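Local structure of aspartyl-tRNA synthetase 2 (Thermus thermophilus, 1N9W) at residues 136-139 and 140-144; 226-229 and 230-233; 184-187 and 188-192. The protein attaches L-aspartate to both tRNA(Asp) and tRNA(Asn), first activating the amino acid with ATP to form Asp-AMP. One frame throughout, in Å; residues are numbered along the deposited sequence.

Overall arrangement
All three contacts are local ones on helices packed against the mixed sheet of the class II synthetase catalytic domain, and two of them finish a helix where the third begins one. Interaction 3 is buried throughout and largely apolar; interactions 1 and 2 are part buried, with leucines and phenylalanine inward and charged side chains outward. Interactions 1 and 2 touch directly, Tyr138 CE2 lying 3.5 Å from Leu233 CD1, whereas interactions 1 and 3 meet through a probable hydrogen bond from Arg192 NE to Gln142 O. Residues 136-144 and 184-192 both reach the second subunit; residues 226-233 touch no other chain.

Interaction 1. Residues 136-139 and 140-144; sequences RRYL and DRQDF
Leu139 and Phe144 meet because each first torsion sets CG anti to its own carbonyl carbon (chi1 -65° and -80°), which lays the leucine methyl CD2 on the phenylalanine ring. The two close a Schellman motif that ends helix 119-141: Asp143, with positive phi, is the C-prime residue, Phe144 N bonds to Leu139 O at 2.9 Å, and Asp143 N bonds to Asp140 O at 3.0 Å. Leu139 O is gripped twice, Gln142 N and Phe144 N reaching it from opposite faces of its carbonyl plane. Gln142 N sits well above that plane, while Phe144 N is only tilted from it.

On another side of the helix, Tyr138 extends CG anti to its backbone N, and Gln142, bent at chi2, folds back over one face of the ring. Its CG makes an off-centre CH-pi contact 4.1 Å from the ring centroid. Tyr138 also leans on Leu233 and Ala236 of helix 227-248, and Arg141 forms a salt bridge with Glu240 of that helix.

The acidic side chains are held by partners beyond the turn. Asp140 OD1 is bonded to Tyr194 OH and OD2 pairs with Arg133 of the second subunit, while Asp143 OD2 pairs with Arg39 and Arg6 of that subunit, so this helix end helps build the homodimer interface. Leu139 and Phe144 both rest on Val219 of strand 215-222. An alanine at Phe144 would remove the ring that CD2 of Leu139 sits on, and is likely to open a gap toward Val219 and Met221 while the backbone bonds could remain. The methyl CD2 of Leu139 stands 3.6 Å from the Phe144 ring centroid, only 5° off the ring normal.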
loop_
_atom_site.group_PDB
_atom_site.type_symbol
_atom_site.label_atom_id
_atom_site.label_comp_id
_atom_site.label_asym_id
_atom_site.label_seq_id
_atom_site.Cartn_x
_atom_site.Cartn_y
_atom_site.Cartn_z
ATOM N N ARG B 136 5.500 -1.726 5.707
ATOM C CA ARG B 136 4.516 -0.837 6.319
ATOM C C ARG B 136 4.319 -1.066 7.825
ATOM O O ARG B 136 4.100 -0.112 8.574
ATOM C CB ARG B 136 3.161 -0.969 5.607
ATOM C CG ARG B 136 3.179 -0.665 4.111
ATOM C CD ARG B 136 1.805 -0.150 3.654
ATOM N NE ARG B 136 1.642 -0.090 2.196
ATOM C CZ ARG B 136 1.341 -1.133 1.428
ATOM N NH1 ARG B 136 1.161 -2.331 1.976
ATOM N NH2 ARG B 136 1.219 -0.979 0.111
ATOM N N ARG B 137 4.386 -2.322 8.259
ATOM C CA ARG B 137 4.206 -2.651 9.668
ATOM C C ARG B 137 5.330 -2.042 10.502
ATOM O O ARG B 137 5.069 -1.309 11.453
ATOM C CB ARG B 137 4.191 -4.173 9.877
ATOM C CG ARG B 137 3.575 -4.626 11.209
ATOM C CD ARG B 137 3.983 -6.046 11.630
ATOM N NE ARG B 137 3.516 -7.129 10.757
ATOM C CZ ARG B 137 2.239 -7.423 10.508
ATOM N NH1 ARG B 137 1.270 -6.707 11.059
ATOM N NH2 ARG B 137 1.928 -8.454 9.732
ATOM N N TYR B 138 6.576 -2.337 10.143
ATOM C CA TYR B 138 7.706 -1.810 10.901
ATOM C C TYR B 138 7.639 -0.296 11.026
ATOM O O TYR B 138 7.766 0.240 12.119
ATOM C CB TYR B 138 9.045 -2.196 10.255
ATOM C CG TYR B 138 10.222 -1.565 10.972
ATOM C CD1 TYR B 138 10.678 -2.069 12.196
ATOM C CD2 TYR B 138 10.814 -0.398 10.479
ATOM C CE1 TYR B 138 11.681 -1.414 12.917
ATOM C CE2 TYR B 138 11.814 0.263 11.190
ATOM C CZ TYR B 138 12.240 -0.253 12.410
ATOM O OH TYR B 138 13.202 0.407 13.131
ATOM N N LEU B 139 7.433 0.389 9.907
ATOM C CA LEU B 139 7.361 1.844 9.928
ATOM C C LEU B 139 6.139 2.365 10.696
ATOM O O LEU B 139 6.248 3.351 11.433
ATOM C CB LEU B 139 7.390 2.393 8.495
ATOM C CG LEU B 139 8.712 2.122 7.737
ATOM C CD1 LEU B 139 8.542 2.448 6.256
ATOM C CD2 LEU B 139 9.861 2.951 8.353
ATOM N N ASP B 140 4.980 1.724 10.535
ATOM C CA ASP B 140 3.778 2.151 11.272
ATOM C C ASP B 140 4.044 2.069 12.780
ATOM O O ASP B 140 3.626 2.943 13.529
ATOM C CB ASP B 140 2.559 1.262 10.951
ATOM C CG ASP B 140 1.898 1.599 9.611
ATOM O OD1 ASP B 140 2.141 2.703 9.063
ATOM O OD2 ASP B 140 1.110 0.752 9.118
ATOM N N ARG B 141 4.721 1.009 13.219
ATOM C CA ARG B 141 5.021 0.851 14.637
ATOM C C ARG B 141 6.001 1.916 15.151
ATOM O O ARG B 141 6.072 2.156 16.356
ATOM C CB ARG B 141 5.563 -0.551 14.918
ATOM C CG ARG B 141 5.717 -0.878 16.400
ATOM C CD ARG B 141 5.760 -2.382 16.616
ATOM N NE ARG B 141 6.703 -2.985 15.684
ATOM C CZ ARG B 141 6.422 -3.997 14.869
ATOM N NH1 ARG B 141 5.214 -4.549 14.859
ATOM N NH2 ARG B 141 7.356 -4.443 14.041
ATOM N N GLN B 142 6.750 2.543 14.240
ATOM C CA GLN B 142 7.684 3.616 14.597
ATOM C C GLN B 142 7.002 4.971 14.359
ATOM O O GLN B 142 7.666 5.997 14.188
ATOM C CB GLN B 142 8.963 3.566 13.749
ATOM C CG GLN B 142 9.787 2.290 13.847
ATOM C CD GLN B 142 10.099 1.902 15.279
ATOM O OE1 GLN B 142 10.535 2.729 16.078
ATOM N NE2 GLN B 142 9.886 0.633 15.604
ATOM N N ASP B 143 5.674 4.958 14.315
ATOM C CA ASP B 143 4.891 6.169 14.119
ATOM C C ASP B 143 4.986 6.857 12.760
ATOM O O ASP B 143 4.726 8.059 12.657
ATOM C CB ASP B 143 5.226 7.191 15.207
ATOM C CG ASP B 143 4.107 7.348 16.218
ATOM O OD1 ASP B 143 3.755 6.342 16.870
ATOM O OD2 ASP B 143 3.583 8.476 16.351
ATOM N N PHE B 144 5.365 6.127 11.718
ATOM C CA PHE B 144 5.416 6.741 10.396
ATOM C C PHE B 144 3.986 6.829 9.895
ATOM O O PHE B 144 3.115 6.078 10.341
ATOM C CB PHE B 144 6.221 5.894 9.413
ATOM C CG PHE B 144 7.701 6.066 9.534
ATOM C CD1 PHE B 144 8.368 5.659 10.683
ATOM C CD2 PHE B 144 8.431 6.640 8.495
ATOM C CE1 PHE B 144 9.742 5.819 10.800
ATOM C CE2 PHE B 144 9.807 6.808 8.597
ATOM C CZ PHE B 144 10.468 6.397 9.752
#

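Interaction 2. Residues 226-229 and 230-233; sequences DEED and LMRL
Glu227 and Met231 run side by side on the packed flank of this first helical turn, Met231 bending at chi3 until its methyl CE meets Glu227 CG at 3.6 Å. Next to them Leu230 CB presses on Glu227 O at 3.3 Å. Both buried side chains face the sheet, Leu230 against Met221 and Phe337 and Met231 against Phe313 and Phe337.

Here helix 227-248 of the class II catalytic domain begins. Asp226 is its N-cap, and OD1 accepts a weak bond from Glu228 N at 3.1 Å. Glu227 O then takes Met231 N in its carbonyl plane at 3.3 Å.

The outer flank is looser and charged. Arg232, exposed and bent at chi2 and chi3, lies alongside Asp229 in a salt bridge, NH2 to OD1 at 3.1 Å, and the same oxygen is equally far from Arg232 NH1. Asp229 OD1 comes over a guanidinium face, the carboxylate and guanidinium planes standing 83° apart, so the pair lacks the flat two-pronged fit of a coplanar one. The other oxygen, Asp229 OD2, accepts from Ala225 N, which ties the aspartate back to the chain before the helix. Glu228 CG lies at the guanidinium edge, while Glu228 OE2 pairs with Arg269.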
loop_
_atom_site.group_PDB
_atom_site.type_symbol
_atom_site.label_atom_id
_atom_site.label_comp_id
_atom_site.label_asym_id
_atom_site.label_seq_id
_atom_site.Cartn_x
_atom_site.Cartn_y
_atom_site.Cartn_z
ATOM N N ASP B 226 22.135 12.499 11.535
ATOM C CA ASP B 226 22.926 12.385 10.305
ATOM C C ASP B 226 22.394 11.238 9.440
ATOM O O ASP B 226 21.381 10.621 9.776
ATOM C CB ASP B 226 24.399 12.132 10.643
ATOM C CG ASP B 226 24.575 11.091 11.736
ATOM O OD1 ASP B 226 23.789 10.116 11.776
ATOM O OD2 ASP B 226 25.507 11.238 12.552
ATOM N N GLU B 227 23.075 10.941 8.334
ATOM C CA GLU B 227 22.633 9.865 7.443
ATOM C C GLU B 227 22.698 8.498 8.123
ATOM O O GLU B 227 22.072 7.538 7.671
ATOM C CB GLU B 227 23.470 9.840 6.151
ATOM C CG GLU B 227 24.862 9.217 6.279
ATOM C CD GLU B 227 25.854 10.102 7.019
ATOM O OE1 GLU B 227 27.011 9.669 7.204
ATOM O OE2 GLU B 227 25.484 11.228 7.412
ATOM N N GLU B 228 23.447 8.424 9.218
ATOM C CA GLU B 228 23.608 7.184 9.963
ATOM C C GLU B 228 22.288 6.711 10.560
ATOM O O GLU B 228 22.105 5.517 10.804
ATOM C CB GLU B 228 24.640 7.377 11.080
ATOM C CG GLU B 228 25.248 6.084 11.590
ATOM C CD GLU B 228 25.920 5.292 10.482
ATOM O OE1 GLU B 228 26.704 5.892 9.712
ATOM O OE2 GLU B 228 25.665 4.070 10.376
ATOM N N ASP B 229 21.376 7.645 10.808
ATOM C CA ASP B 229 20.070 7.279 11.356
ATOM C C ASP B 229 19.287 6.503 10.302
ATOM O O ASP B 229 18.574 5.551 10.622
ATOM C CB ASP B 229 19.268 8.516 11.764
ATOM C CG ASP B 229 19.752 9.120 13.059
ATOM O OD1 ASP B 229 20.353 8.388 13.876
ATOM O OD2 ASP B 229 19.518 10.325 13.277
ATOM N N LEU B 230 19.438 6.920 9.047
ATOM C CA LEU B 230 18.757 6.284 7.926
ATOM C C LEU B 230 19.236 4.846 7.722
ATOM O O LEU B 230 18.421 3.932 7.542
ATOM C CB LEU B 230 18.986 7.095 6.650
ATOM C CG LEU B 230 18.781 8.603 6.766
ATOM C CD1 LEU B 230 19.033 9.265 5.417
ATOM C CD2 LEU B 230 17.369 8.891 7.243
ATOM N N MET B 231 20.554 4.648 7.753
ATOM C CA MET B 231 21.132 3.315 7.566
ATOM C C MET B 231 20.697 2.352 8.671
ATOM O O MET B 231 20.305 1.217 8.391
ATOM C CB MET B 231 22.672 3.397 7.476
ATOM C CG MET B 231 23.188 3.678 6.051
ATOM S SD MET B 231 25.002 3.890 5.839
ATOM C CE MET B 231 25.130 5.694 5.904
ATOM N N ARG B 232 20.750 2.803 9.919
ATOM C CA ARG B 232 20.329 1.960 11.030
ATOM C C ARG B 232 18.833 1.639 10.905
ATOM O O ARG B 232 18.400 0.536 11.235
ATOM C CB ARG B 232 20.617 2.656 12.365
ATOM C CG ARG B 232 22.068 2.510 12.831
ATOM C CD ARG B 232 22.589 3.798 13.451
ATOM N NE ARG B 232 21.652 4.352 14.426
ATOM C CZ ARG B 232 21.712 5.598 14.887
ATOM N NH1 ARG B 232 22.669 6.417 14.459
ATOM N NH2 ARG B 232 20.813 6.026 15.765
ATOM N N LEU B 233 18.053 2.600 10.421
ATOM C CA LEU B 233 16.624 2.399 10.245
ATOM C C LEU B 233 16.364 1.343 9.170
ATOM O O LEU B 233 15.605 0.403 9.383
ATOM C CB LEU B 233 15.936 3.703 9.837
ATOM C CG LEU B 233 14.483 3.544 9.324
ATOM C CD1 LEU B 233 13.571 3.218 10.487
ATOM C CD2 LEU B 233 14.025 4.827 8.640
#

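Interaction 3. Residues 184-187 and 188-192; sequences QIMV and GVFER
Met186 and Phe190, one helical turn apart, lie side by side and point the same way; methionine CE comes within 3.6 Å of Phe190 CE2, oblique to the ring. They mark the last turn of helix 181-190 in the class II catalytic domain, where the chain leaves the helix to enter strand 192-198. Bends at chi2 and chi3 (-46° and -77°) swing the methionine methyl round toward the ring. Within the last turn Val189 CG1 covers one face of that ring over its centre, while Val189 CG2 lies 4.2 Å from Met186 SD.

The backbone sets this apolar cluster in place. Phe190 N gives Met186 O a straight bond of 2.8 Å, with an N-H...O angle of 173°, and Val189 N adds a weaker one to the same oxygen. Gly188 N divides itself between two weak bonds, to Gln184 O and Ile185 O. Glu191 is the first residue to leave the helix, with positive phi.

Farther out, the second subunit closes over the turn: its Phe413 packs on Met186, its Arg122 bonds to Val189 O, and its Arg39 and Arg2 form salt bridges with Glu191 OE1. At the other end of the contact Gln184 lies near Arg352, a predicted L-aspartate ligand, and its NE2 is bonded to Tyr376 OH. Arg192, now in the strand, shares backbone hydrogen bonding with Thr145. At the turn itself Val187 O takes a weak bond from Glu191 N and also a CA-H...O contact from Glu191 CA at 2.9 Å.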
loop_
_atom_site.group_PDB
_atom_site.type_symbol
_atom_site.label_atom_id
_atom_site.label_comp_id
_atom_site.label_asym_id
_atom_site.label_seq_id
_atom_site.Cartn_x
_atom_site.Cartn_y
_atom_site.Cartn_z
ATOM N N GLN B 184 9.368 15.588 1.226
ATOM C CA GLN B 184 10.037 16.479 2.170
ATOM C C GLN B 184 9.007 17.368 2.840
ATOM O O GLN B 184 9.048 17.582 4.053
ATOM C CB GLN B 184 11.080 17.325 1.450
ATOM C CG GLN B 184 12.064 16.477 0.686
ATOM C CD GLN B 184 13.158 17.285 0.059
ATOM O OE1 GLN B 184 14.203 17.480 0.721
ATOM N NE2 GLN B 184 12.966 17.742 -1.088
ATOM N N ILE B 185 8.076 17.873 2.045
ATOM C CA ILE B 185 7.021 18.714 2.572
ATOM C C ILE B 185 6.223 17.927 3.597
ATOM O O ILE B 185 5.837 18.463 4.635
ATOM C CB ILE B 185 6.069 19.180 1.465
ATOM C CG1 ILE B 185 6.836 20.039 0.456
ATOM C CG2 ILE B 185 4.907 19.956 2.066
ATOM C CD1 ILE B 185 5.992 20.524 -0.700
ATOM N N MET B 186 5.975 16.651 3.319
ATOM C CA MET B 186 5.202 15.853 4.265
ATOM C C MET B 186 5.998 15.559 5.539
ATOM O O MET B 186 5.414 15.242 6.571
ATOM C CB MET B 186 4.686 14.562 3.608
ATOM C CG MET B 186 3.618 14.802 2.524
ATOM S SD MET B 186 2.315 15.958 3.003
ATOM C CE MET B 186 1.352 14.921 4.056
ATOM N N VAL B 187 7.322 15.673 5.470
ATOM C CA VAL B 187 8.153 15.459 6.655
ATOM C C VAL B 187 7.864 16.583 7.659
ATOM O O VAL B 187 7.945 16.384 8.867
ATOM C CB VAL B 187 9.663 15.470 6.297
ATOM C CG1 VAL B 187 10.505 15.641 7.547
ATOM C CG2 VAL B 187 10.038 14.178 5.607
ATOM N N GLY B 188 7.532 17.766 7.147
ATOM C CA GLY B 188 7.230 18.887 8.019
ATOM C C GLY B 188 5.821 18.786 8.578
ATOM O O GLY B 188 5.445 19.520 9.488
ATOM N N VAL B 189 5.040 17.865 8.021
ATOM C CA VAL B 189 3.666 17.653 8.452
ATOM C C VAL B 189 3.564 16.491 9.438
ATOM O O VAL B 189 2.960 16.625 10.507
ATOM C CB VAL B 189 2.747 17.388 7.227
ATOM C CG1 VAL B 189 1.311 17.136 7.679
ATOM C CG2 VAL B 189 2.798 18.579 6.268
ATOM N N PHE B 190 4.177 15.362 9.094
ATOM C CA PHE B 190 4.123 14.165 9.937
ATOM C C PHE B 190 5.461 13.703 10.514
ATOM O O PHE B 190 5.513 12.704 11.231
ATOM C CB PHE B 190 3.486 13.019 9.142
ATOM C CG PHE B 190 2.036 13.244 8.801
ATOM C CD1 PHE B 190 1.098 13.448 9.806
ATOM C CD2 PHE B 190 1.604 13.221 7.471
ATOM C CE1 PHE B 190 -0.252 13.624 9.502
ATOM C CE2 PHE B 190 0.254 13.396 7.153
ATOM C CZ PHE B 190 -0.678 13.599 8.170
ATOM N N GLU B 191 6.533 14.422 10.189
ATOM C CA GLU B 191 7.876 14.108 10.696
ATOM C C GLU B 191 8.486 12.821 10.136
ATOM O O GLU B 191 9.683 12.768 9.841
ATOM C CB GLU B 191 7.854 14.014 12.233
ATOM C CG GLU B 191 7.523 15.315 12.975
ATOM C CD GLU B 191 7.420 15.120 14.490
ATOM O OE1 GLU B 191 8.144 14.252 15.035
ATOM O OE2 GLU B 191 6.632 15.845 15.139
ATOM N N ARG B 192 7.658 11.788 10.001
ATOM C CA ARG B 192 8.092 10.483 9.496
ATOM C C ARG B 192 7.023 9.946 8.557
ATOM O O ARG B 192 5.885 9.712 8.971
ATOM C CB ARG B 192 8.278 9.518 10.677
ATOM C CG ARG B 192 9.241 10.040 11.700
ATOM C CD ARG B 192 8.782 9.711 13.099
ATOM N NE ARG B 192 9.180 8.390 13.509
ATOM C CZ ARG B 192 10.371 8.088 14.014
ATOM N NH1 ARG B 192 11.292 9.026 14.171
ATOM N NH2 ARG B 192 10.642 6.833 14.368
#